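Side-chain contacts in cellulase (Xanthomonas axonopodis pv. citri, PDB 4W7W), which probably hydrolyses the beta-1,4-glucosidic bonds of cellulose, as a family 5 glycoside hydrolase built on an (alpha/beta)8 barrel that binds cello-oligosaccharides: residues 48-53 and 92-97; 57-62 and 99-104; 162-167 and 209-214; 118-121 and 126-129; 283-286 and 292-295. All blocks are in the same frame, centred on the assembly; numbering follows the deposited sequence.

From the N terminus, interactions 1 and 2 come first and cross along the chain: 48-53 and 57-62 lead into and out of helix 52-60, while 92-97 and 99-104 occupy helix 85-100 and its exit, so together they tie two neighbouring helices of the barrel wall. Interaction 4 closes a loop of four residues between strand 118-119 and helix 127-141. Interaction 3 spans strand 183-186 and helix 205-209, joining helix 160-176 to the loop before strand 219-226, and touches interaction 4 through A166 with A127 and W163 with I120. Interaction 5 closes the turn between helix 273-288 and strand 293-301. None nests inside another.

Interaction 1: residues 48-53 and 92-97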
# COMPACT_ATOMS: atom_id res chain seq x y z
N THR A 48 -12.61 8.47 8.64
CA THR A 48 -11.93 8.76 9.88
C THR A 48 -10.45 8.47 9.72
O THR A 48 -10.07 7.65 8.90
CB THR A 48 -12.51 7.91 11.02
OG1 THR A 48 -11.95 8.35 12.26
CG2 THR A 48 -12.21 6.42 10.83
N TYR A 49 -9.64 9.16 10.51
CA TYR A 49 -8.24 8.82 10.68
C TYR A 49 -8.11 7.88 11.87
O TYR A 49 -9.04 7.75 12.67
CB TYR A 49 -7.38 10.09 10.79
CG TYR A 49 -7.00 10.61 9.43
CD1 TYR A 49 -7.94 11.20 8.60
CD2 TYR A 49 -5.72 10.46 8.94
CE1 TYR A 49 -7.61 11.62 7.32
CE2 TYR A 49 -5.39 10.87 7.65
CZ TYR A 49 -6.33 11.45 6.86
OH TYR A 49 -5.96 11.84 5.58
N PRO A 50 -6.97 7.20 11.99
CA PRO A 50 -6.86 6.21 13.06
C PRO A 50 -6.76 6.86 14.43
O PRO A 50 -6.38 8.03 14.56
CB PRO A 50 -5.55 5.46 12.73
CG PRO A 50 -5.20 5.84 11.30
CD PRO A 50 -5.79 7.21 11.12
N ALA A 51 -7.12 6.11 15.45
CA ALA A 51 -6.89 6.55 16.81
C ALA A 51 -5.42 6.37 17.13
O ALA A 51 -4.78 5.44 16.64
CB ALA A 51 -7.72 5.71 17.79
N ALA A 52 -4.88 7.21 18.01
CA ALA A 52 -3.50 7.04 18.43
C ALA A 52 -3.28 5.66 19.04
O ALA A 52 -2.21 5.06 18.86
CB ALA A 52 -3.11 8.11 19.43
N SER A 53 -4.27 5.14 19.75
CA SER A 53 -4.16 3.82 20.35
C SER A 53 -4.00 2.70 19.32
O SER A 53 -3.52 1.63 19.66
CB SER A 53 -5.36 3.54 21.24
OG SER A 53 -6.60 3.65 20.55
N LYS A 92 -0.46 14.55 9.30
CA LYS A 92 0.65 14.89 10.20
C LYS A 92 0.40 14.42 11.63
O LYS A 92 1.34 14.04 12.32
CB LYS A 92 0.94 16.40 10.14
CG LYS A 92 1.59 16.78 8.82
CD LYS A 92 1.95 18.25 8.72
CE LYS A 92 2.74 18.49 7.45
NZ LYS A 92 3.34 19.85 7.40
N LYS A 93 -0.86 14.42 12.07
CA LYS A 93 -1.20 13.90 13.38
C LYS A 93 -0.96 12.38 13.45
O LYS A 93 -0.41 11.87 14.43
CB LYS A 93 -2.66 14.27 13.69
CG LYS A 93 -3.18 13.78 15.02
CD LYS A 93 -4.58 14.34 15.29
CE LYS A 93 -5.22 13.73 16.52
NZ LYS A 93 -6.68 14.02 16.53
N SER A 94 -1.34 11.66 12.40
CA SER A 94 -1.00 10.24 12.32
C SER A 94 0.51 10.01 12.34
O SER A 94 0.99 9.07 12.96
CB SER A 94 -1.62 9.58 11.08
OG SER A 94 -3.03 9.57 11.15
N LEU A 95 1.25 10.86 11.63
CA LEU A 95 2.70 10.74 11.63
C LEU A 95 3.28 10.94 13.03
O LEU A 95 4.21 10.22 13.40
CB LEU A 95 3.29 11.74 10.65
CG LEU A 95 4.81 11.77 10.58
CD1 LEU A 95 5.42 10.41 10.24
CD2 LEU A 95 5.22 12.81 9.56
N GLU A 96 2.75 11.88 13.80
CA GLU A 96 3.23 12.03 15.18
C GLU A 96 3.05 10.74 15.96
O GLU A 96 3.94 10.35 16.72
CB GLU A 96 2.51 13.18 15.91
CG GLU A 96 2.89 14.57 15.44
CD GLU A 96 2.43 15.70 16.36
OE1 GLU A 96 2.18 15.46 17.58
OE2 GLU A 96 2.37 16.83 15.84
N ALA A 97 1.90 10.09 15.78
CA ALA A 97 1.64 8.85 16.51
C ALA A 97 2.59 7.75 16.05
O ALA A 97 3.13 7.00 16.88
CB ALA A 97 0.21 8.42 16.31
O HOH W 1 -4.17 9.41 13.68
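P50 and A52 pass alongside the helical segment 92-97, the CA atoms of P50 and S94 lying 7.2 Å apart and those of A52 and A97 narrowing to 5.8 Å. Segment 48-53 is extended up to A51 and then enters helix 52-60. S94 is the hub. Its OG, which chi1 of -66° swings to the backbone-N side, approaches the edge of the Y49 ring near its plane, 3.6 Å from Y49 CD2. The same S94 OG also lies 3.6 Å from P50 CD, so an aromatic C-H and a proline methylene share one hydroxyl oxygen. A water donates to P50 O at 2.8 Å and also bonds S94 OG at 2.8 Å, bridging the loop backbone and the helix. S94 OG has a further, weak bond with L90 O. At the far end of the contact only methyl-sized packing remains, with A52 CA 4.5 Å from A97 CB. The Y49 hydroxyl bonds Q87, about two turns before S94 on helix 85-100, and L68 of strand 65-70 underlies Y49, P50 and S94. Such packing of adjacent outer helices over a strand of the inner wall is characteristic of the (alpha/beta)8 barrel.

Interaction 2: residues 57-62 and 99-104; sequences YFAGKG and KANKQY
Q103 reaches across to A59 with its amide end. From a CB directed at the other segment, CG stands anti to the carbonyl carbon (chi1 -68°) and the chain continues extended (chi2 163°), which carries the amide to the side of helix 52-60. CD comes first within range, 4.2 Å from the A59 methyl carbon CB. NE2, at the tip, goes further: it lies 3.6 Å from A59 CB and 3.4 Å from A59 N. The second approach brings two donors together and is no bond. NE2 instead donates to two backbone carbonyls, F55 O in the helix and M63 O beyond its end, a double grip that fixes the rotation of the amide and explains why it sits so close to A59. F58 borders the same nitrogen, its CB 4.3 Å from Q103 NE2.

The A59 methyl meets a second residue on the incoming chain, where N101 CB is 4.0 Å from A59 CB. The N101 amide turns back to its own helix, ND2 bonding A97 O. Both helices finish close to this contact in Schellman motifs. In one, G62 takes positive phi (96°) and its N bonds A59 O; in the other, K102 is the C-prime residue and its N bonds K99 O.

Beyond these turns the chain enters strands 65-70 and 104-109, adjacent and parallel in the sheet. The arrangement is thus a pair of helix-to-strand turns held side by side, at the N-terminal end of the strands of an (alpha/beta)8 barrel.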
# COMPACT_ATOMS: atom_id res chain seq x y z
N TYR A 57 -1.18 -0.11 19.81
CA TYR A 57 -1.58 -1.52 19.81
C TYR A 57 -0.71 -2.30 18.84
O TYR A 57 -0.13 -3.34 19.19
CB TYR A 57 -3.05 -1.69 19.45
CG TYR A 57 -3.39 -3.15 19.26
CD1 TYR A 57 -3.61 -3.98 20.35
CD2 TYR A 57 -3.44 -3.71 17.99
CE1 TYR A 57 -3.89 -5.33 20.17
CE2 TYR A 57 -3.71 -5.05 17.81
CZ TYR A 57 -3.93 -5.86 18.89
OH TYR A 57 -4.21 -7.19 18.66
N PHE A 58 -0.59 -1.83 17.61
CA PHE A 58 0.18 -2.59 16.63
C PHE A 58 1.67 -2.58 16.94
O PHE A 58 2.33 -3.58 16.75
CB PHE A 58 -0.17 -2.15 15.19
CG PHE A 58 -1.56 -2.58 14.81
CD1 PHE A 58 -1.82 -3.94 14.64
CD2 PHE A 58 -2.63 -1.70 14.76
CE1 PHE A 58 -3.10 -4.39 14.40
CE2 PHE A 58 -3.91 -2.14 14.53
CZ PHE A 58 -4.15 -3.50 14.36
N ALA A 59 2.19 -1.48 17.47
CA ALA A 59 3.57 -1.46 17.92
C ALA A 59 3.81 -2.52 18.98
O ALA A 59 4.86 -3.18 18.99
CB ALA A 59 3.96 -0.10 18.45
N GLY A 60 2.85 -2.69 19.88
CA GLY A 60 2.95 -3.69 20.95
C GLY A 60 2.95 -5.12 20.45
O GLY A 60 3.43 -6.01 21.13
N LYS A 61 2.46 -5.34 19.23
CA LYS A 61 2.53 -6.63 18.57
C LYS A 61 3.76 -6.79 17.71
O LYS A 61 3.88 -7.81 17.03
CB LYS A 61 1.29 -6.83 17.70
CG LYS A 61 0.01 -6.87 18.50
CD LYS A 61 0.12 -7.90 19.59
CE LYS A 61 -1.20 -8.24 20.21
NZ LYS A 61 -0.99 -9.30 21.23
N GLY A 62 4.67 -5.81 17.73
CA GLY A 62 5.92 -5.91 17.00
C GLY A 62 5.91 -5.26 15.65
O GLY A 62 6.89 -5.36 14.91
N LYS A 99 5.59 8.10 14.74
CA LYS A 99 6.92 8.39 15.24
C LYS A 99 7.08 8.08 16.72
O LYS A 99 8.08 7.53 17.16
CB LYS A 99 7.30 9.84 14.95
CG LYS A 99 7.60 10.12 13.49
CD LYS A 99 7.63 11.61 13.17
CE LYS A 99 8.61 12.40 14.03
NZ LYS A 99 8.71 13.80 13.54
N ALA A 100 6.06 8.42 17.50
CA ALA A 100 6.12 8.18 18.93
C ALA A 100 6.19 6.70 19.26
O ALA A 100 6.73 6.33 20.29
CB ALA A 100 4.93 8.81 19.62
N ASN A 101 5.65 5.87 18.36
CA ASN A 101 5.66 4.43 18.50
C ASN A 101 6.74 3.74 17.66
O ASN A 101 6.72 2.52 17.49
CB ASN A 101 4.27 3.89 18.18
CG ASN A 101 3.29 4.24 19.27
OD1 ASN A 101 3.22 3.56 20.29
ND2 ASN A 101 2.56 5.34 19.10
N LYS A 102 7.70 4.53 17.19
CA LYS A 102 8.84 4.01 16.44
C LYS A 102 8.41 3.24 15.19
O LYS A 102 9.00 2.23 14.81
CB LYS A 102 9.79 3.22 17.33
CG LYS A 102 10.27 3.99 18.56
CD LYS A 102 11.27 3.20 19.38
CE LYS A 102 11.58 3.88 20.70
NZ LYS A 102 12.73 3.24 21.40
N GLN A 103 7.39 3.77 14.53
CA GLN A 103 6.88 3.19 13.29
C GLN A 103 7.14 4.08 12.09
O GLN A 103 7.21 5.30 12.19
CB GLN A 103 5.36 2.98 13.41
CG GLN A 103 4.98 1.91 14.40
CD GLN A 103 3.54 1.95 14.84
OE1 GLN A 103 2.96 3.02 15.01
NE2 GLN A 103 2.96 0.79 15.10
N TYR A 104 7.25 3.42 10.95
CA TYR A 104 7.21 4.06 9.65
C TYR A 104 5.77 4.24 9.21
O TYR A 104 4.91 3.44 9.56
CB TYR A 104 7.94 3.19 8.62
CG TYR A 104 9.41 3.02 8.92
CD1 TYR A 104 10.35 3.95 8.46
CD2 TYR A 104 9.86 1.95 9.68
CE1 TYR A 104 11.70 3.80 8.74
CE2 TYR A 104 11.21 1.79 9.96
CZ TYR A 104 12.12 2.72 9.48
OH TYR A 104 13.47 2.59 9.74

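Interaction 3: residues 162-167 and 209-214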
# COMPACT_ATOMS: atom_id res chain seq x y z
N ASP A 162 2.01 2.99 -20.12
CA ASP A 162 1.46 4.31 -19.80
C ASP A 162 1.53 4.54 -18.29
O ASP A 162 1.87 5.65 -17.86
CB ASP A 162 0.03 4.48 -20.30
CG ASP A 162 -0.07 4.62 -21.81
OD1 ASP A 162 0.96 4.85 -22.45
OD2 ASP A 162 -1.20 4.54 -22.32
N TRP A 163 1.24 3.52 -17.50
CA TRP A 163 1.39 3.68 -16.06
C TRP A 163 2.86 3.90 -15.69
O TRP A 163 3.18 4.75 -14.86
CB TRP A 163 0.77 2.49 -15.26
CG TRP A 163 1.14 2.63 -13.82
CD1 TRP A 163 2.07 1.92 -13.16
CD2 TRP A 163 0.75 3.70 -12.95
NE1 TRP A 163 2.27 2.45 -11.92
CE2 TRP A 163 1.47 3.55 -11.77
CE3 TRP A 163 -0.16 4.77 -13.05
CZ2 TRP A 163 1.33 4.42 -10.70
CZ3 TRP A 163 -0.29 5.63 -11.99
CH2 TRP A 163 0.44 5.45 -10.83
N ALA A 164 3.77 3.17 -16.33
CA ALA A 164 5.19 3.36 -16.04
C ALA A 164 5.64 4.79 -16.31
O ALA A 164 6.41 5.35 -15.55
CB ALA A 164 6.04 2.37 -16.82
N ASN A 165 5.14 5.38 -17.39
CA ASN A 165 5.45 6.79 -17.68
C ASN A 165 4.93 7.70 -16.57
O ASN A 165 5.62 8.61 -16.13
CB ASN A 165 4.84 7.20 -19.03
CG ASN A 165 4.95 8.70 -19.30
OD1 ASN A 165 3.96 9.44 -19.17
ND2 ASN A 165 6.13 9.16 -19.64
N ALA A 166 3.70 7.46 -16.13
CA ALA A 166 3.12 8.26 -15.04
C ALA A 166 3.94 8.09 -13.77
O ALA A 166 4.21 9.08 -13.06
CB ALA A 166 1.67 7.88 -14.79
N ALA A 167 4.34 6.86 -13.47
CA ALA A 167 5.15 6.59 -12.30
C ALA A 167 6.52 7.27 -12.41
O ALA A 167 6.99 7.85 -11.44
CB ALA A 167 5.31 5.09 -12.13
N LEU A 209 8.17 -1.81 -16.31
CA LEU A 209 8.77 -1.12 -15.17
C LEU A 209 10.28 -1.26 -15.13
O LEU A 209 10.93 -0.57 -14.35
CB LEU A 209 8.14 -1.59 -13.87
CG LEU A 209 6.69 -1.16 -13.75
CD1 LEU A 209 6.01 -1.91 -12.62
CD2 LEU A 209 6.53 0.35 -13.55
N GLU A 210 10.85 -2.10 -15.99
CA GLU A 210 12.30 -2.11 -16.15
C GLU A 210 12.87 -0.76 -16.62
O GLU A 210 14.05 -0.48 -16.45
CB GLU A 210 12.68 -3.25 -17.10
CG GLU A 210 12.60 -4.54 -16.34
CD GLU A 210 12.49 -5.80 -17.17
OE1 GLU A 210 12.84 -5.80 -18.37
OE2 GLU A 210 12.07 -6.84 -16.60
N ILE A 211 12.02 0.06 -17.22
CA ILE A 211 12.46 1.34 -17.75
C ILE A 211 12.71 2.36 -16.64
O ILE A 211 13.38 3.36 -16.87
CB ILE A 211 11.44 1.95 -18.75
CG1 ILE A 211 10.26 2.60 -18.04
CG2 ILE A 211 10.98 0.94 -19.79
CD1 ILE A 211 9.22 3.10 -18.98
N LEU A 212 12.15 2.14 -15.44
CA LEU A 212 12.17 3.20 -14.45
C LEU A 212 13.55 3.51 -13.93
O LEU A 212 14.35 2.61 -13.71
CB LEU A 212 11.30 2.87 -13.25
CG LEU A 212 9.80 2.82 -13.48
CD1 LEU A 212 9.13 2.57 -12.14
CD2 LEU A 212 9.25 4.09 -14.09
N LYS A 213 13.77 4.79 -13.68
CA LYS A 213 14.99 5.28 -13.06
C LYS A 213 14.64 6.17 -11.89
O LYS A 213 13.82 7.08 -12.00
CB LYS A 213 15.83 6.07 -14.07
CG LYS A 213 16.34 5.25 -15.25
CD LYS A 213 17.12 6.13 -16.22
CE LYS A 213 16.19 6.70 -17.30
NZ LYS A 213 16.85 7.75 -18.12
N ASP A 214 15.28 5.90 -10.76
CA ASP A 214 15.14 6.75 -9.59
C ASP A 214 16.50 7.36 -9.31
O ASP A 214 17.41 6.66 -8.84
CB ASP A 214 14.70 5.92 -8.39
CG ASP A 214 14.60 6.75 -7.12
OD1 ASP A 214 14.79 7.99 -7.18
OD2 ASP A 214 14.34 6.16 -6.05
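The shortest polar bond where A164 packs on L209, I211 and L212 is a backbone one, from A167 N to W163 O at 2.8 Å, within the helical turn that presents A164. On the opposing side, a type I turn runs from L209 to L212 and is closed by L212 N to L209 O at 3.2 Å. It gathers three aliphatic side chains against a single small residue. The A164 methyl is directed at the turn and is touched from two well-separated directions: L209 CD2 lies 3.9 Å from A164 CB, and I211 CD1 also lies 3.9 Å from A164 CB. I211 gets there with CG1 set between its backbone N and carbonyl carbon (chi1 78°), CD1 extending onward. L212 makes a different approach, its CD2 standing 3.4 Å from A164 O, a methyl against a carbonyl oxygen. Deeper in, L209 and L212 also rest on F221 of strand 219-226, and L212 on V185 of strand 183-186. Polar links flank the patch: K213 O bonds Q168 NE2, and D214 forms a salt bridge with R175, both partners on helix 160-176. The contact itself is therefore mostly aliphatic, with one methyl against a carbonyl oxygen, and its spacing probably rests on the fit of methyl groups, while the directional bonds to helix 160-176 are those of K213 and D214.

Interaction 4: residues 118-121 and 126-129; sequences KRIG and PAGA
I120 and A127 make the direct contact, through the CG2 methyl of the isoleucine. I120 CG2 lies 4.0 Å from A127 CA and 4.3 Å from A127 CB, an apolar touch against the backbone and methyl of one alanine. The backbones themselves come near just beyond it: G121 N is 4.4 Å from A127 N, too far for a bond, and the CA atoms of G121 and P126 are 4.9 Å apart.

The backbones on both sides set up this meeting. G121 adopts positive phi (100°), a conformation that would press a CB onto I120 O, and the chain turns away there into the short connection toward P126. T122 OG1 bonds R119 O across the same turn. On the other segment, A129 N bonds P126 O at 2.9 Å, holding the first turn of helix 127-141 and with it the position of A127. The two branches of I120 divide their work: chi1 of -71° and an extended chi2 of 173° together take CD1 to W163, while CG2 faces A127. V125, in the connection, also packs on I120.

Farther out, I120 is bonded through its backbone to A113, next to the two-stranded antiparallel hairpin of 114-115 and 118-119. Helix 160-176 backs both residues, W163 lying against I120 and A166 against A127. The contact thus sits where the hairpin beyond strand 104-109 hands the chain to helix 127-141, beside the next helix of the barrel wall.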
# COMPACT_ATOMS: atom_id res chain seq x y z
N LYS A 118 -12.23 9.59 -12.75
CA LYS A 118 -11.66 9.66 -14.11
C LYS A 118 -10.23 9.16 -14.07
O LYS A 118 -9.48 9.47 -13.15
CB LYS A 118 -11.67 11.11 -14.64
CG LYS A 118 -13.02 11.81 -14.58
CD LYS A 118 -14.07 11.17 -15.46
CE LYS A 118 -15.31 12.05 -15.54
NZ LYS A 118 -16.46 11.32 -16.12
N ARG A 119 -9.84 8.40 -15.08
CA ARG A 119 -8.55 7.74 -15.09
C ARG A 119 -7.41 8.67 -15.46
O ARG A 119 -7.53 9.51 -16.35
CB ARG A 119 -8.56 6.58 -16.08
CG ARG A 119 -7.42 5.58 -15.92
CD ARG A 119 -7.68 4.63 -14.77
NE ARG A 119 -8.84 3.76 -15.00
CZ ARG A 119 -9.40 3.00 -14.06
NH1 ARG A 119 -8.92 2.96 -12.83
NH2 ARG A 119 -10.44 2.24 -14.38
N ILE A 120 -6.28 8.49 -14.78
CA ILE A 120 -5.04 9.12 -15.21
C ILE A 120 -4.75 8.77 -16.67
O ILE A 120 -4.90 7.62 -17.09
CB ILE A 120 -3.87 8.65 -14.33
CG1 ILE A 120 -4.01 9.27 -12.94
CG2 ILE A 120 -2.53 9.00 -14.97
CD1 ILE A 120 -3.00 8.73 -11.96
N GLY A 121 -4.35 9.78 -17.43
CA GLY A 121 -4.06 9.62 -18.86
C GLY A 121 -5.19 10.10 -19.75
O GLY A 121 -5.01 10.25 -20.94
N PRO A 126 -4.45 14.37 -16.50
CA PRO A 126 -3.14 14.10 -17.09
C PRO A 126 -2.16 13.51 -16.06
O PRO A 126 -2.28 13.80 -14.86
CB PRO A 126 -2.66 15.48 -17.56
CG PRO A 126 -3.91 16.29 -17.66
CD PRO A 126 -4.78 15.80 -16.54
N ALA A 127 -1.21 12.70 -16.53
CA ALA A 127 -0.20 12.13 -15.64
C ALA A 127 0.53 13.19 -14.82
O ALA A 127 0.91 12.94 -13.66
CB ALA A 127 0.79 11.26 -16.42
N GLY A 128 0.70 14.38 -15.40
CA GLY A 128 1.36 15.44 -14.67
C GLY A 128 0.64 15.83 -13.40
O GLY A 128 1.28 16.33 -12.47
N ALA A 129 -0.68 15.64 -13.35
CA ALA A 129 -1.42 16.02 -12.14
C ALA A 129 -0.96 15.17 -10.96
O ALA A 129 -0.86 15.67 -9.84
CB ALA A 129 -2.93 15.90 -12.33

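Interaction 5: residues 283-286 and 292-295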
# COMPACT_ATOMS: atom_id res chain seq x y z
N LEU A 283 4.27 -15.83 4.61
CA LEU A 283 5.13 -15.07 5.51
C LEU A 283 6.52 -15.70 5.61
O LEU A 283 7.54 -15.01 5.59
CB LEU A 283 4.47 -14.97 6.88
CG LEU A 283 3.17 -14.16 6.93
CD1 LEU A 283 2.54 -14.30 8.29
CD2 LEU A 283 3.42 -12.71 6.63
N THR A 284 6.56 -17.03 5.68
CA THR A 284 7.81 -17.77 5.68
C THR A 284 8.57 -17.54 4.36
O THR A 284 9.80 -17.32 4.37
CB THR A 284 7.54 -19.26 5.90
OG1 THR A 284 7.01 -19.44 7.21
CG2 THR A 284 8.82 -20.08 5.75
N TYR A 285 7.84 -17.55 3.25
CA TYR A 285 8.46 -17.34 1.95
C TYR A 285 9.13 -15.96 1.86
O TYR A 285 10.26 -15.83 1.39
CB TYR A 285 7.43 -17.51 0.82
CG TYR A 285 8.03 -17.32 -0.54
CD1 TYR A 285 8.62 -18.37 -1.22
CD2 TYR A 285 8.03 -16.08 -1.16
CE1 TYR A 285 9.20 -18.20 -2.46
CE2 TYR A 285 8.64 -15.89 -2.39
CZ TYR A 285 9.21 -16.96 -3.04
OH TYR A 285 9.80 -16.75 -4.26
N MET A 286 8.44 -14.93 2.33
CA MET A 286 9.03 -13.59 2.27
C MET A 286 10.28 -13.51 3.15
O MET A 286 11.26 -12.90 2.75
CB MET A 286 8.00 -12.52 2.59
CG MET A 286 7.01 -12.32 1.46
SD MET A 286 5.83 -10.98 1.74
CE MET A 286 4.75 -11.77 2.91
N VAL A 292 15.26 -9.62 -1.21
CA VAL A 292 14.49 -8.75 -2.08
C VAL A 292 13.20 -8.22 -1.46
O VAL A 292 12.75 -7.16 -1.86
CB VAL A 292 14.19 -9.38 -3.47
CG1 VAL A 292 15.47 -9.66 -4.24
CG2 VAL A 292 13.37 -10.65 -3.34
N TRP A 293 12.61 -8.94 -0.50
CA TRP A 293 11.41 -8.42 0.17
C TRP A 293 11.78 -7.47 1.29
O TRP A 293 12.42 -7.88 2.26
CB TRP A 293 10.56 -9.55 0.72
CG TRP A 293 9.82 -10.27 -0.36
CD1 TRP A 293 10.18 -11.45 -0.97
CD2 TRP A 293 8.62 -9.84 -1.01
NE1 TRP A 293 9.27 -11.77 -1.92
CE2 TRP A 293 8.31 -10.80 -1.99
CE3 TRP A 293 7.78 -8.72 -0.87
CZ2 TRP A 293 7.19 -10.70 -2.80
CZ3 TRP A 293 6.68 -8.61 -1.69
CH2 TRP A 293 6.39 -9.60 -2.65
N LEU A 294 11.37 -6.22 1.16
CA LEU A 294 11.55 -5.24 2.24
C LEU A 294 10.54 -5.41 3.35
O LEU A 294 10.81 -5.02 4.49
CB LEU A 294 11.38 -3.83 1.74
CG LEU A 294 12.53 -3.26 0.96
CD1 LEU A 294 12.19 -1.82 0.57
CD2 LEU A 294 13.82 -3.28 1.77
N GLY A 295 9.35 -5.91 3.02
CA GLY A 295 8.33 -6.05 4.03
C GLY A 295 6.95 -6.12 3.46
O GLY A 295 6.76 -6.32 2.25
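M286 and W293 dominate this buried contact, which closes the second half of a beta-alpha-beta unit of the (alpha/beta)8 barrel: helix 273-288 packs back on strand 293-301, after strand 262-268. The methionine lies across one face of the indole. Its CG stands 3.8 Å from the centroid of the W293 five-membered ring and only 7° off the normal, a CH-pi contact. One bond further on, M286 SD sits above the six-membered ring, 4.1 Å from its centroid and 18° off the normal, giving a Met-aromatic interaction. With CG beside the backbone N, the CG methylene falls over the five-membered ring, and the extended chi2 (-176°) carries SD on over the six-membered ring; the bend at chi3 then turns CE away from the indole. L264 of strand 262-268 touches both side chains, and M286 also meets W296 farther along strand 293-301.

Y285 adds a smaller contribution from the helix, approaching the pyrrole side of the indole obliquely. The indole nitrogen has its polar partner elsewhere, bonding T252 OG1 on helix 243-258, which helps to fix the rotation of the ring beneath the methionine. At this same nitrogen the tyrosine makes its nearest approach, Y285 CE2 lying 4.2 Å from W293 NE1.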